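Novel antigen receptor (Ginglymostoma cirratum, PDB 4Q97) probably serves as a shark heavy-chain-only antibody that recognises antigen, here represented by its first constant immunoglobulin domain. Local coordinates at residues 82-94 and 98-109. Numbering follows the deposited sequence.
Sequences QEWSRGSVYSCQV and ATSSNQRKEIRS
V94 O accepts two hydrogen bonds, from Q103 N at 2.8 Å and from a water. The same water accepts a bond from S101 OG, so it bridges the two strands near their turn. The contact is the antiparallel F-G hairpin of an immunoglobulin C1-set domain, formed by strands 89-96 and 101-108. A G1 beta bulge at S100 and S101 starts the second strand. V94 N returns a bond to Q103 O. Y90 and I107 form another hydrogen-bonded pair, while the bond from C92 N to K105 O is weak. Within this chain, strand 101-108 is outermost in its sheet. Strand 89-96 bonds on its other side to strand 44-49.

Y90, C92, V94 and I107 turn to the sandwich interior. C92 makes the intersheet disulfide to C33. I107 CG2 meets the edge of the W84 indole, 3.9 Å from W84 CH2, and L31 touches both residues. The W84 side chain leaves with CG trans to N (chi1 178°), and this brings the indole alongside the end of the second strand. S109 CB then lies over the five-membered ring, 3.7 Å from its centroid, in a CH-pi contact. S109 OG also donates to W84 O at 2.7 Å.

On the outward face, V89 and R108 lie side by side. V89 CB sits 3.4 Å above the guanidinium plane, offset toward its rim. E106 approaches that group at its edge, with R108 NH2 2.9 Å from E106 OE1 in a salt bridge. Together these contacts probably restrict how the guanidinium turns.

In the turn before strand 89-96, E83 O is held from opposite faces of its carbonyl plane, by S88 OG and by Y90 OH, each 3.1 Å away.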
# COMPACT_ATOMS: atom_id res chain seq x y z
N GLN A 82 15.22 4.43 14.00
CA GLN A 82 16.57 4.96 14.06
C GLN A 82 16.99 5.53 12.70
O GLN A 82 17.38 6.69 12.59
CB GLN A 82 17.52 3.82 14.43
CG GLN A 82 18.77 4.25 15.18
CD GLN A 82 18.49 4.73 16.59
OE1 GLN A 82 17.47 4.41 17.19
NE2 GLN A 82 19.41 5.52 17.12
N GLU A 83 16.86 4.69 11.68
CA GLU A 83 17.31 4.98 10.32
C GLU A 83 16.42 5.99 9.58
O GLU A 83 16.71 6.34 8.44
CB GLU A 83 17.39 3.67 9.53
CG GLU A 83 18.53 2.76 9.95
CD GLU A 83 19.81 3.05 9.20
OE1 GLU A 83 20.80 3.47 9.84
OE2 GLU A 83 19.82 2.87 7.97
N TRP A 84 15.37 6.46 10.24
CA TRP A 84 14.40 7.34 9.59
C TRP A 84 14.73 8.83 9.72
O TRP A 84 14.51 9.58 8.77
CB TRP A 84 12.97 7.03 10.06
CG TRP A 84 11.89 7.92 9.48
CD1 TRP A 84 11.09 8.77 10.18
CD2 TRP A 84 11.51 8.03 8.10
NE1 TRP A 84 10.23 9.42 9.32
CE2 TRP A 84 10.47 8.99 8.04
CE3 TRP A 84 11.96 7.43 6.91
CZ2 TRP A 84 9.85 9.35 6.83
CZ3 TRP A 84 11.34 7.80 5.71
CH2 TRP A 84 10.30 8.74 5.68
N SER A 85 15.27 9.26 10.86
CA SER A 85 15.65 10.68 11.02
C SER A 85 17.15 10.98 10.92
O SER A 85 17.60 12.07 11.29
CB SER A 85 15.06 11.30 12.29
OG SER A 85 13.85 11.97 12.00
N ARG A 86 17.91 10.01 10.40
CA ARG A 86 19.29 10.27 10.00
C ARG A 86 19.29 11.14 8.74
O ARG A 86 20.31 11.26 8.05
CB ARG A 86 20.02 8.95 9.72
CG ARG A 86 20.33 8.12 10.95
CD ARG A 86 20.81 6.73 10.57
NE ARG A 86 22.27 6.62 10.56
CZ ARG A 86 22.99 6.11 11.55
NH1 ARG A 86 24.32 6.04 11.45
NH2 ARG A 86 22.40 5.66 12.65
N GLY A 87 18.14 11.74 8.45
CA GLY A 87 17.92 12.47 7.20
C GLY A 87 18.17 11.54 6.03
O GLY A 87 18.69 11.98 4.99
N SER A 88 17.83 10.27 6.21
CA SER A 88 17.97 9.26 5.16
C SER A 88 16.94 9.48 4.07
O SER A 88 15.80 9.85 4.35
CB SER A 88 17.81 7.84 5.74
OG SER A 88 18.90 7.46 6.56
N VAL A 89 17.35 9.27 2.83
CA VAL A 89 16.42 9.29 1.70
C VAL A 89 16.17 7.86 1.26
O VAL A 89 17.11 7.13 0.93
CB VAL A 89 16.91 10.14 0.51
CG1 VAL A 89 18.32 9.75 0.06
CG2 VAL A 89 15.94 10.05 -0.66
N TYR A 90 14.91 7.47 1.25
CA TYR A 90 14.54 6.18 0.71
C TYR A 90 13.84 6.38 -0.61
O TYR A 90 13.00 7.27 -0.77
CB TYR A 90 13.65 5.43 1.70
CG TYR A 90 14.36 5.04 2.97
CD1 TYR A 90 15.04 3.83 3.07
CD2 TYR A 90 14.35 5.88 4.08
CE1 TYR A 90 15.69 3.46 4.23
CE2 TYR A 90 15.00 5.52 5.25
CZ TYR A 90 15.67 4.32 5.32
OH TYR A 90 16.32 3.95 6.48
N SER A 91 14.21 5.55 -1.58
CA SER A 91 13.59 5.56 -2.89
C SER A 91 13.25 4.14 -3.30
O SER A 91 13.98 3.21 -2.99
CB SER A 91 14.53 6.22 -3.92
OG SER A 91 15.74 5.48 -4.08
N CYS A 92 12.10 3.98 -3.96
CA CYS A 92 11.82 2.77 -4.72
C CYS A 92 11.88 3.12 -6.20
O CYS A 92 11.57 4.25 -6.61
CB CYS A 92 10.47 2.14 -4.35
SG CYS A 92 9.04 3.11 -4.85
N GLN A 93 12.28 2.13 -6.99
CA GLN A 93 12.48 2.29 -8.41
C GLN A 93 11.66 1.21 -9.11
O GLN A 93 11.73 0.03 -8.75
CB GLN A 93 13.97 2.20 -8.73
CG GLN A 93 14.35 2.56 -10.16
CD GLN A 93 15.55 3.49 -10.25
OE1 GLN A 93 16.42 3.50 -9.39
NE2 GLN A 93 15.59 4.28 -11.32
N VAL A 94 10.87 1.63 -10.10
CA VAL A 94 9.97 0.73 -10.82
C VAL A 94 10.30 0.65 -12.32
O VAL A 94 10.34 1.68 -13.02
CB VAL A 94 8.49 1.11 -10.64
CG1 VAL A 94 7.59 0.01 -11.21
CG2 VAL A 94 8.16 1.35 -9.17
N ALA A 98 7.90 -3.16 -21.15
CA ALA A 98 6.94 -3.03 -22.25
C ALA A 98 6.68 -1.58 -22.65
O ALA A 98 6.29 -1.30 -23.78
CB ALA A 98 5.64 -3.74 -21.90
N THR A 99 6.90 -0.67 -21.70
CA THR A 99 6.72 0.76 -21.93
C THR A 99 8.07 1.48 -21.93
O THR A 99 8.12 2.71 -22.08
CB THR A 99 5.76 1.37 -20.87
OG1 THR A 99 5.48 2.73 -21.20
CG2 THR A 99 6.37 1.32 -19.49
N SER A 100 9.15 0.72 -21.80
CA SER A 100 10.52 1.25 -21.68
C SER A 100 10.59 2.33 -20.60
O SER A 100 11.15 3.41 -20.80
CB SER A 100 11.02 1.80 -23.03
OG SER A 100 11.58 0.77 -23.83
N SER A 101 10.03 2.00 -19.44
CA SER A 101 9.86 2.97 -18.37
C SER A 101 10.71 2.64 -17.15
O SER A 101 10.73 1.50 -16.69
CB SER A 101 8.39 3.07 -17.97
OG SER A 101 8.15 4.21 -17.17
N ASN A 102 11.41 3.65 -16.66
CA ASN A 102 12.13 3.56 -15.40
C ASN A 102 11.69 4.69 -14.50
O ASN A 102 11.92 5.86 -14.80
CB ASN A 102 13.64 3.60 -15.61
CG ASN A 102 14.42 3.45 -14.31
OD1 ASN A 102 15.51 4.00 -14.15
ND2 ASN A 102 13.85 2.71 -13.36
N GLN A 103 11.05 4.33 -13.39
CA GLN A 103 10.52 5.33 -12.49
C GLN A 103 11.09 5.23 -11.09
O GLN A 103 11.49 4.16 -10.64
CB GLN A 103 9.01 5.26 -12.46
CG GLN A 103 8.38 6.16 -13.51
CD GLN A 103 6.88 6.20 -13.39
OE1 GLN A 103 6.20 5.25 -13.73
NE2 GLN A 103 6.36 7.32 -12.90
N ARG A 104 11.12 6.37 -10.41
CA ARG A 104 11.60 6.47 -9.04
C ARG A 104 10.93 7.60 -8.27
O ARG A 104 10.68 8.68 -8.82
CB ARG A 104 13.12 6.64 -9.01
CG ARG A 104 13.63 7.80 -9.85
CD ARG A 104 15.08 7.59 -10.24
NE ARG A 104 15.36 8.11 -11.57
CZ ARG A 104 15.91 9.29 -11.84
NH1 ARG A 104 16.10 9.66 -13.10
NH2 ARG A 104 16.26 10.11 -10.85
N LYS A 105 10.62 7.34 -7.01
CA LYS A 105 10.17 8.37 -6.08
C LYS A 105 11.02 8.31 -4.82
O LYS A 105 11.39 7.22 -4.37
CB LYS A 105 8.69 8.16 -5.72
CG LYS A 105 7.72 8.38 -6.87
CD LYS A 105 7.47 9.86 -7.13
CE LYS A 105 6.18 10.05 -7.91
NZ LYS A 105 5.56 11.38 -7.64
N GLU A 106 11.34 9.47 -4.27
CA GLU A 106 12.14 9.55 -3.06
C GLU A 106 11.31 10.10 -1.91
O GLU A 106 10.35 10.85 -2.13
CB GLU A 106 13.39 10.40 -3.29
CG GLU A 106 13.10 11.80 -3.84
CD GLU A 106 14.27 12.75 -3.68
OE1 GLU A 106 15.41 12.40 -4.05
OE2 GLU A 106 14.04 13.88 -3.19
N ILE A 107 11.69 9.72 -0.69
CA ILE A 107 11.03 10.20 0.53
C ILE A 107 12.08 10.29 1.64
O ILE A 107 13.03 9.50 1.67
CB ILE A 107 9.86 9.27 0.96
CG1 ILE A 107 8.77 10.07 1.68
CG2 ILE A 107 10.36 8.10 1.80
CD1 ILE A 107 7.54 9.26 2.04
N ARG A 108 11.89 11.26 2.53
CA ARG A 108 12.82 11.53 3.64
C ARG A 108 12.00 11.94 4.87
O ARG A 108 10.80 12.18 4.75
CB ARG A 108 13.83 12.63 3.25
CG ARG A 108 14.27 12.56 1.79
CD ARG A 108 15.52 13.36 1.46
NE ARG A 108 15.74 13.34 0.01
CZ ARG A 108 16.90 13.59 -0.61
NH1 ARG A 108 17.99 13.90 0.09
NH2 ARG A 108 16.96 13.53 -1.93
N SER A 109 12.62 12.01 6.05
CA SER A 109 11.89 12.31 7.29
C SER A 109 11.40 13.76 7.42
O SER A 109 12.15 14.71 7.16
CB SER A 109 12.69 11.91 8.53
OG SER A 109 14.07 12.17 8.38
O HOH W 1 8.12 2.85 -14.61